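Local coordinates for protein triacylglycerol lipase (Yarrowia lipolytica, PDB 3O0D) that probably hydrolyses the ester bonds of triacylglycerols, acting as a secreted, glycosylated lipase of the alpha/beta-hydrolase fold, at residues A[18-23]-A[80-85]; A[153-158]-A[181-186]. One frame throughout, in Å; residues are numbered along the deposited sequence. Where two conformers were deposited one is given.

Interaction 1: A[18-23]-A[80-85]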
ATOM      1  N   PHE A  18       4.595   7.326  -9.528  1.00  8.41           N
ATOM      2  CA  PHE A  18       3.556   7.202  -8.504  1.00  8.76           C
ATOM      3  C   PHE A  18       2.176   7.044  -9.130  1.00  9.15           C
ATOM      4  O   PHE A  18       1.392   6.259  -8.697  1.00  9.31           O
ATOM      5  CB  PHE A  18       3.589   8.395  -7.564  1.00  8.53           C
ATOM      6  CG  PHE A  18       4.874   8.512  -6.772  1.00  7.81           C
ATOM      7  CD1 PHE A  18       5.389   7.434  -6.080  1.00  7.94           C
ATOM      8  CD2 PHE A  18       5.557   9.693  -6.692  1.00  8.59           C
ATOM      9  CE1 PHE A  18       6.521   7.554  -5.357  1.00  7.52           C
ATOM     10  CE2 PHE A  18       6.708   9.800  -5.958  1.00  8.72           C
ATOM     11  CZ  PHE A  18       7.198   8.742  -5.317  1.00  7.33           C
ATOM     12  N   GLU A  19       1.901   7.834 -10.148  1.00  8.20           N
ATOM     13  CA  GLU A  19       0.592   7.748 -10.840  1.00  8.34           C
ATOM     14  C   GLU A  19       0.339   6.389 -11.372  1.00  7.39           C
ATOM     15  O   GLU A  19      -0.777   5.867 -11.296  1.00  7.60           O
ATOM     16  CB  GLU A  19       0.549   8.834 -11.922  1.00  8.24           C
ATOM     17  CG  GLU A  19      -0.736   8.821 -12.760  1.00  9.29           C
ATOM     18  CD  GLU A  19      -0.681   9.940 -13.847  1.00 13.94           C
ATOM     19  OE1 GLU A  19       0.175   9.838 -14.751  1.00 16.92           O
ATOM     20  OE2 GLU A  19      -1.488  10.884 -13.695  1.00 16.33           O
ATOM     21  N   LYS A  20       1.392   5.779 -11.926  1.00  7.52           N
ATOM     22  CA  LYS A  20       1.271   4.402 -12.384  1.00  6.34           C
ATOM     23  C   LYS A  20       0.710   3.414 -11.333  1.00  6.24           C
ATOM     24  O   LYS A  20      -0.277   2.662 -11.678  1.00  9.13           O
ATOM     25  CB  LYS A  20       2.641   3.892 -12.911  1.00  8.10           C
ATOM     26  CG  LYS A  20       2.582   2.383 -13.176  1.00  8.86           C
ATOM     27  CD  LYS A  20       4.008   1.982 -13.702  1.00 12.21           C
ATOM     28  CE  LYS A  20       4.112   0.463 -13.716  1.00 12.50           C
ATOM     29  NZ  LYS A  20       5.456   0.027 -14.255  1.00 12.14           N
ATOM     30  N   TYR A  21       1.277   3.498 -10.133  1.00  6.83           N
ATOM     31  CA  TYR A  21       0.863   2.544  -9.042  1.00  8.73           C
ATOM     32  C   TYR A  21      -0.544   2.998  -8.580  1.00 10.24           C
ATOM     33  O   TYR A  21      -1.453   2.138  -8.284  1.00 10.64           O
ATOM     34  CB  TYR A  21       1.910   2.341  -7.911  1.00  8.69           C
ATOM     35  CG  TYR A  21       3.053   1.592  -8.545  1.00 10.87           C
ATOM     36  CD1 TYR A  21       2.962   0.203  -8.758  1.00 11.86           C
ATOM     37  CD2 TYR A  21       4.137   2.285  -9.047  1.00 10.41           C
ATOM     38  CE1 TYR A  21       3.908  -0.470  -9.422  1.00 12.80           C
ATOM     39  CE2 TYR A  21       5.124   1.569  -9.745  1.00 13.80           C
ATOM     40  CZ  TYR A  21       4.973   0.215  -9.923  1.00 12.34           C
ATOM     41  OH  TYR A  21       5.932  -0.484 -10.605  1.00 16.12           O
ATOM     42  N   ALA A  22      -0.825   4.283  -8.611  1.00  8.44           N
ATOM     43  CA  ALA A  22      -2.193   4.618  -8.280  1.00  9.87           C
ATOM     44  C   ALA A  22      -3.197   3.999  -9.229  1.00  9.74           C
ATOM     45  O   ALA A  22      -4.293   3.599  -8.834  1.00  9.13           O
ATOM     46  CB  ALA A  22      -2.394   6.211  -8.245  1.00  7.85           C
ATOM     47  N   ARG A  23      -2.876   3.981 -10.513  1.00  7.34           N
ATOM     48  CA  ARG A  23      -3.752   3.366 -11.454  1.00  6.07           C
ATOM     49  C   ARG A  23      -3.884   1.842 -11.240  1.00  8.45           C
ATOM     50  O   ARG A  23      -4.925   1.341 -11.309  1.00  8.70           O
ATOM     51  CB  ARG A  23      -3.333   3.583 -12.904  1.00  6.71           C
ATOM     52  CG  ARG A  23      -3.231   5.009 -13.387  1.00  7.72           C
ATOM     53  CD  ARG A  23      -3.075   4.996 -14.899  1.00 13.08           C
ATOM     54  NE  ARG A  23      -2.670   6.253 -15.465  1.00 14.08           N
ATOM     55  CZ  ARG A  23      -3.469   7.262 -15.707  1.00 15.40           C
ATOM     56  NH1 ARG A  23      -4.748   7.202 -15.461  1.00 16.62           N
ATOM     57  NH2 ARG A  23      -2.959   8.335 -16.234  1.00 20.74           N
ATOM     58  N   GLN A  80       7.689  -6.704 -15.103  1.00 11.29           N
ATOM     59  CA  GLN A  80       7.325  -6.701 -13.701  1.00  9.40           C
ATOM     60  C   GLN A  80       6.151  -7.694 -13.543  1.00  6.91           C
ATOM     61  O   GLN A  80       5.411  -7.975 -14.490  1.00  9.97           O
ATOM     62  CB  GLN A  80       6.810  -5.331 -13.220  1.00  8.27           C
ATOM     63  CG  GLN A  80       8.009  -4.316 -13.195  1.00 10.71           C
ATOM     64  CD  GLN A  80       7.503  -2.939 -12.868  1.00 16.44           C
ATOM     65  OE1 GLN A  80       6.686  -2.386 -13.590  1.00 14.41           O
ATOM     66  NE2 GLN A  80       7.871  -2.435 -11.695  1.00 20.70           N
ATOM     67  N   ILE A  81       6.059  -8.152 -12.302  1.00  9.98           N
ATOM     68  CA  ILE A  81       4.878  -8.958 -11.852  1.00  8.67           C
ATOM     69  C   ILE A  81       4.189  -8.026 -10.834  1.00  8.41           C
ATOM     70  O   ILE A  81       4.818  -7.521  -9.897  1.00 11.86           O
ATOM     71  CB  ILE A  81       5.386 -10.215 -11.106  1.00 11.37           C
ATOM     72  CG1 ILE A  81       6.094 -11.124 -12.127  1.00 11.61           C
ATOM     73  CG2 ILE A  81       4.109 -10.958 -10.487  1.00 12.16           C
ATOM     74  CD1 ILE A  81       7.012 -12.283 -11.442  1.00 12.88           C
ATOM     75  N   TYR A  82       2.883  -7.860 -11.031  1.00 10.98           N
ATOM     76  CA  TYR A  82       2.111  -6.971 -10.112  1.00  9.26           C
ATOM     77  C   TYR A  82       1.200  -7.801  -9.198  1.00  7.19           C
ATOM     78  O   TYR A  82       0.527  -8.639  -9.728  1.00 11.88           O
ATOM     79  CB  TYR A  82       1.177  -6.131 -10.934  1.00  9.33           C
ATOM     80  CG  TYR A  82       1.829  -5.172 -11.892  1.00  9.02           C
ATOM     81  CD1 TYR A  82       2.991  -4.521 -11.543  1.00  9.84           C
ATOM     82  CD2 TYR A  82       1.209  -4.899 -13.072  1.00  8.21           C
ATOM     83  CE1 TYR A  82       3.592  -3.601 -12.475  1.00 11.21           C
ATOM     84  CE2 TYR A  82       1.819  -3.986 -14.052  1.00 10.96           C
ATOM     85  CZ  TYR A  82       2.977  -3.360 -13.654  1.00 10.82           C
ATOM     86  OH  TYR A  82       3.610  -2.485 -14.513  1.00 11.96           O
ATOM     87  N   LEU A  83       1.287  -7.565  -7.896  1.00  9.12           N
ATOM     88  CA  LEU A  83       0.261  -8.086  -6.993  1.00  9.31           C
ATOM     89  C   LEU A  83      -0.476  -6.807  -6.443  1.00  7.61           C
ATOM     90  O   LEU A  83       0.149  -5.947  -5.891  1.00 10.82           O
ATOM     91  CB  LEU A  83       0.941  -8.793  -5.833  1.00 10.50           C
ATOM     92  CG  LEU A  83      -0.101  -9.248  -4.755  1.00  8.92           C
ATOM     93  CD1 LEU A  83      -1.180 -10.134  -5.356  1.00 13.80           C
ATOM     94  CD2 LEU A  83       0.700 -10.012  -3.682  1.00 12.82           C
ATOM     95  N   VAL A  84      -1.811  -6.796  -6.652  1.00  9.43           N
ATOM     96  CA  VAL A  84      -2.562  -5.591  -6.289  1.00  8.13           C
ATOM     97  C   VAL A  84      -3.667  -6.089  -5.362  1.00 10.12           C
ATOM     98  O   VAL A  84      -4.314  -7.096  -5.655  1.00 10.59           O
ATOM     99  CB  VAL A  84      -3.215  -5.039  -7.512  1.00  9.27           C
ATOM    100  CG1 VAL A  84      -4.239  -3.876  -7.152  1.00 12.15           C
ATOM    101  CG2 VAL A  84      -2.101  -4.437  -8.496  1.00 10.00           C
ATOM    102  N   ILE A  85      -3.787  -5.359  -4.251  1.00  9.75           N
ATOM    103  CA  ILE A  85      -4.724  -5.842  -3.192  1.00  9.24           C
ATOM    104  C   ILE A  85      -5.633  -4.676  -2.772  1.00  9.83           C
ATOM    105  O   ILE A  85      -5.247  -3.509  -2.789  1.00 11.73           O
ATOM    106  CB  ILE A  85      -3.975  -6.241  -1.992  1.00  8.95           C
ATOM    107  CG1 ILE A  85      -2.722  -7.159  -2.340  1.00 11.53           C
ATOM    108  CG2 ILE A  85      -4.943  -7.139  -1.086  1.00 11.44           C
ATOM    109  CD1 ILE A  85      -1.676  -7.245  -1.172  1.00 10.29           C
TER
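Lys20 reaches past the phenol end of Tyr82, crossing it at about a right angle, with CE 3.1 Å from Tyr82 OH, and ends at the carboxamide of Gln80. The helix axis of 18-23 stays 11.0 Å from that of strand 80-85, too far for the backbones to meet, so long side chains span the gap. Lys20 is stretched out along its whole length, its CG trans to the backbone N (chi1 171°), which carries NZ to 2.8 Å from Gln80 OE1; this hydrogen bond lies in the carbonyl plane. Tyr21 meets the other branch of the same amide: Gln80 NE2 donates to Tyr21 OH over 3.0 Å, arriving at the edge of the ring near its plane, while the hydroxyl sits 23° out of the amide plane. Ring and amide planes are 85° apart. The two tyrosines make a looser contact, Tyr21 CE1 to Tyr82 CE1 at 4.4 Å. Outside partners complete the carboxamide, OE1 also bonding Ser78 and NE2 Gln155, so four bonds fix its rotation; Tyr82 OH is itself held by Asp75. With an alanine at Gln80, the Lys20 ammonium and the Tyr21 hydroxyl would probably lose the partner they share, and both side chains would be freer to move. The contact thus links helix 12-27 to strand 80-87 of the central sheet through side chains alone. Strand 155-161 lies beside it in the sheet, where Ala157 touches both tyrosines, and helix 127-150 packs on Ile81 and Leu83 on the far face.

Interaction 2: A[153-158]-A[181-186]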
ATOM      1  N   ASP A 153      13.396 -13.159 -13.891  1.00 15.03           N
ATOM      2  CA  ASP A 153      14.112 -11.900 -13.858  1.00 15.17           C
ATOM      3  C   ASP A 153      13.179 -10.653 -13.880  1.00 16.50           C
ATOM      4  O   ASP A 153      13.654  -9.547 -13.879  1.00 15.98           O
ATOM      5  CB  ASP A 153      15.247 -11.831 -14.901  1.00 15.63           C
ATOM      6  CG  ASP A 153      14.811 -11.694 -16.306  1.00 22.75           C
ATOM      7  OD1 ASP A 153      13.604 -11.595 -16.601  1.00 22.48           O
ATOM      8  OD2 ASP A 153      15.746 -11.701 -17.177  1.00 28.22           O
ATOM      9  N   TYR A 154      11.865 -10.890 -13.789  1.00 13.98           N
ATOM     10  CA  TYR A 154      10.927  -9.696 -13.588  1.00 13.24           C
ATOM     11  C   TYR A 154      10.945  -9.173 -12.163  1.00 13.12           C
ATOM     12  O   TYR A 154      11.108  -9.953 -11.215  1.00 16.33           O
ATOM     13  CB  TYR A 154       9.495 -10.062 -14.052  1.00 12.25           C
ATOM     14  CG  TYR A 154       9.244 -10.160 -15.541  1.00 13.57           C
ATOM     15  CD1 TYR A 154      10.299 -10.411 -16.506  1.00 15.31           C
ATOM     16  CD2 TYR A 154       7.957 -10.014 -16.014  1.00 12.03           C
ATOM     17  CE1 TYR A 154      10.004 -10.530 -17.868  1.00 12.99           C
ATOM     18  CE2 TYR A 154       7.661 -10.180 -17.334  1.00  9.17           C
ATOM     19  CZ  TYR A 154       8.693 -10.367 -18.289  1.00 12.76           C
ATOM     20  OH  TYR A 154       8.263 -10.456 -19.563  1.00 15.05           O
ATOM     21  N   GLN A 155      10.789  -7.876 -11.998  1.00 12.16           N
ATOM     22  CA  GLN A 155      10.762  -7.214 -10.677  1.00 14.65           C
ATOM     23  C   GLN A 155       9.332  -7.441 -10.150  1.00 13.61           C
ATOM     24  O   GLN A 155       8.362  -7.247 -10.903  1.00 14.55           O
ATOM     25  CB  GLN A 155      10.930  -5.682 -10.804  1.00 13.81           C
ATOM     26  CG  GLN A 155      10.865  -4.968  -9.464  1.00 21.29           C
ATOM     27  CD  GLN A 155      10.974  -3.451  -9.554  1.00 26.54           C
ATOM     28  OE1 GLN A 155      10.295  -2.807 -10.375  1.00 28.60           O
ATOM     29  NE2 GLN A 155      11.822  -2.877  -8.718  1.00 24.15           N
ATOM     30  N   ILE A 156       9.203  -7.795  -8.877  1.00 11.53           N
ATOM     31  CA  ILE A 156       7.898  -7.959  -8.206  0.50 11.87           C
ATOM     32  C   ILE A 156       7.516  -6.616  -7.620  1.00 10.38           C
ATOM     33  O   ILE A 156       8.321  -5.996  -6.929  1.00 13.74           O
ATOM     34  CB  ILE A 156       8.078  -8.964  -7.057  0.50 11.83           C
ATOM     35  CG1 ILE A 156       8.489 -10.331  -7.610  0.50 13.98           C
ATOM     36  CG2 ILE A 156       6.796  -9.061  -6.168  0.50 11.76           C
ATOM     37  CD1 ILE A 156       9.227 -11.213  -6.567  0.50 11.79           C
ATOM     38  N   ALA A 157       6.277  -6.175  -7.885  1.00 12.96           N
ATOM     39  CA  ALA A 157       5.773  -4.913  -7.326  1.00  7.60           C
ATOM     40  C   ALA A 157       4.419  -5.183  -6.645  1.00  8.66           C
ATOM     41  O   ALA A 157       3.542  -5.801  -7.303  1.00 11.07           O
ATOM     42  CB  ALA A 157       5.529  -3.863  -8.460  1.00 12.21           C
ATOM     43  N   VAL A 158       4.318  -4.740  -5.383  1.00  8.23           N
ATOM     44  CA  VAL A 158       3.074  -4.979  -4.603  1.00  7.62           C
ATOM     45  C   VAL A 158       2.477  -3.609  -4.344  1.00  7.50           C
ATOM     46  O   VAL A 158       3.189  -2.734  -3.863  1.00 10.38           O
ATOM     47  CB  VAL A 158       3.347  -5.668  -3.307  1.00 11.29           C
ATOM     48  CG1 VAL A 158       1.995  -6.196  -2.734  1.00 13.87           C
ATOM     49  CG2 VAL A 158       4.249  -6.875  -3.643  1.00 14.94           C
ATOM     50  N   ASP A 181      13.054  -9.222  -3.682  1.00 18.34           N
ATOM     51  CA  ASP A 181      13.441  -7.808  -3.603  1.00 16.49           C
ATOM     52  C   ASP A 181      12.244  -6.949  -4.186  1.00 14.55           C
ATOM     53  O   ASP A 181      12.365  -6.314  -5.263  1.00 15.71           O
ATOM     54  CB  ASP A 181      14.670  -7.601  -4.502  1.00 16.92           C
ATOM     55  CG  ASP A 181      15.260  -6.240  -4.407  1.00 22.11           C
ATOM     56  OD1 ASP A 181      14.952  -5.458  -3.502  1.00 26.62           O
ATOM     57  OD2 ASP A 181      16.087  -5.884  -5.316  1.00 27.12           O
ATOM     58  N   PRO A 182      11.103  -7.005  -3.535  1.00 13.28           N
ATOM     59  CA  PRO A 182       9.907  -6.406  -4.068  1.00 13.65           C
ATOM     60  C   PRO A 182       9.956  -4.877  -4.021  1.00 11.42           C
ATOM     61  O   PRO A 182      10.543  -4.310  -3.094  1.00 15.35           O
ATOM     62  CB  PRO A 182       8.843  -6.923  -3.091  1.00  9.88           C
ATOM     63  CG  PRO A 182       9.602  -6.929  -1.771  1.00 14.91           C
ATOM     64  CD  PRO A 182      10.857  -7.652  -2.208  1.00 15.34           C
ATOM     65  N   LEU A 183       9.232  -4.217  -4.933  1.00  9.78           N
ATOM     66  CA  LEU A 183       8.847  -2.775  -4.798  1.00  9.35           C
ATOM     67  C   LEU A 183       7.478  -2.736  -4.128  1.00  7.37           C
ATOM     68  O   LEU A 183       6.642  -3.480  -4.510  1.00 11.88           O
ATOM     69  CB  LEU A 183       8.717  -2.206  -6.243  1.00  9.52           C
ATOM     70  CG  LEU A 183       8.188  -0.742  -6.226  1.00  9.93           C
ATOM     71  CD1 LEU A 183       8.984   0.353  -5.450  1.00 12.35           C
ATOM     72  CD2 LEU A 183       8.002  -0.446  -7.753  1.00 15.73           C
ATOM     73  N   VAL A 184       7.342  -1.869  -3.125  1.00 10.60           N
ATOM     74  CA  VAL A 184       6.033  -1.772  -2.361  1.00  9.28           C
ATOM     75  C   VAL A 184       5.601  -0.310  -2.487  1.00  7.26           C
ATOM     76  O   VAL A 184       6.378   0.599  -2.143  1.00 10.79           O
ATOM     77  CB  VAL A 184       6.316  -2.076  -0.904  1.00 11.20           C
ATOM     78  CG1 VAL A 184       5.062  -1.868  -0.084  1.00 13.66           C
ATOM     79  CG2 VAL A 184       6.726  -3.528  -0.770  1.00 17.10           C
ATOM     80  N   VAL A 185       4.398  -0.120  -3.008  1.00  8.91           N
ATOM     81  CA  VAL A 185       3.911   1.288  -3.035  1.00  7.70           C
ATOM     82  C   VAL A 185       2.484   1.145  -2.437  1.00  7.18           C
ATOM     83  O   VAL A 185       1.657   0.430  -2.988  1.00 11.17           O
ATOM     84  CB  VAL A 185       3.737   1.794  -4.479  1.00  8.70           C
ATOM     85  CG1 VAL A 185       3.125   3.244  -4.462  1.00  9.69           C
ATOM     86  CG2 VAL A 185       5.199   1.881  -5.182  1.00  8.76           C
ATOM     87  N   THR A 186       2.221   1.934  -1.418  1.00  9.28           N
ATOM     88  CA  THR A 186       0.858   1.844  -0.837  1.00 10.12           C
ATOM     89  C   THR A 186       0.213   3.221  -1.013  1.00  9.14           C
ATOM     90  O   THR A 186       0.924   4.224  -1.080  1.00  9.90           O
ATOM     91  CB  THR A 186       0.954   1.466   0.673  1.00  7.84           C
ATOM     92  OG1 THR A 186       1.419   2.517   1.465  1.00 10.41           O
ATOM     93  CG2 THR A 186       1.929   0.230   0.911  1.00 14.39           C
TER
HETATM   94  O   HOH W   1      13.448  -4.943  -7.114  1.00 28.76           O
HETATM   95  O   HOH W   2      11.623  -8.183  -7.407  1.00 21.15           O
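The beta-alpha-beta unit made by strand 155-161, helix 163-177 and strand 183-187 brings these two parallel strands together as sheet neighbours; the axes of 155-158 and 183-186 come within 4.7 Å at 19°. Leu183 straddles Ala157: its N donates to Ile156 O at 2.8 Å, and its O accepts from Val158 N at 2.8 Å. One step on, Val158 O accepts from Val185 N at 3.0 Å, completing the parallel pattern around Val184. Ala157 CB and Leu183 CB stand on the same face, 4.2 Å apart. The extended Gln155 side chain crosses Leu183 obliquely, NE2 lying 4.0 Å from Leu183 CB, while its OE1 is taken by Gln80. Before the direct bonds begin, a water continues the pairing: it accepts from Ile156 N at 2.9 Å and donates to Asp181 O. The face bearing Ala157, Leu183 and Val185 lies against Tyr21 of helix 12-27, whereas Val158 on the other face meets Ala168 and Leu175 of the connecting helix. Strand 80-87 flanks one side of the pair and strand 222-227 the other, and strand 155-161 runs on toward a probable nucleophile elbow of the GxSxG type.

From the N terminus, after strand 3-8, helix 12-27 supplies the first partner, and interaction 1 closes a loop of 56 residues when strand 80-87 meets its side chains. Interaction 2 opens only afterwards, at 153-158, and closes a shorter, mainly helical loop at 181-186. The two loops are therefore in series, neither nested nor crossed. In space they adjoin, with centres 9 Å apart: strands 80-87 and 155-161 are sheet neighbours, joined by a probable backbone bond from Ala157 N to Ile81 O (2.8 Å), and Tyr21 OH packs 3.5 Å from Leu183 CD2. Together they tie the N-terminal helix to three consecutive parallel strands of the central sheet.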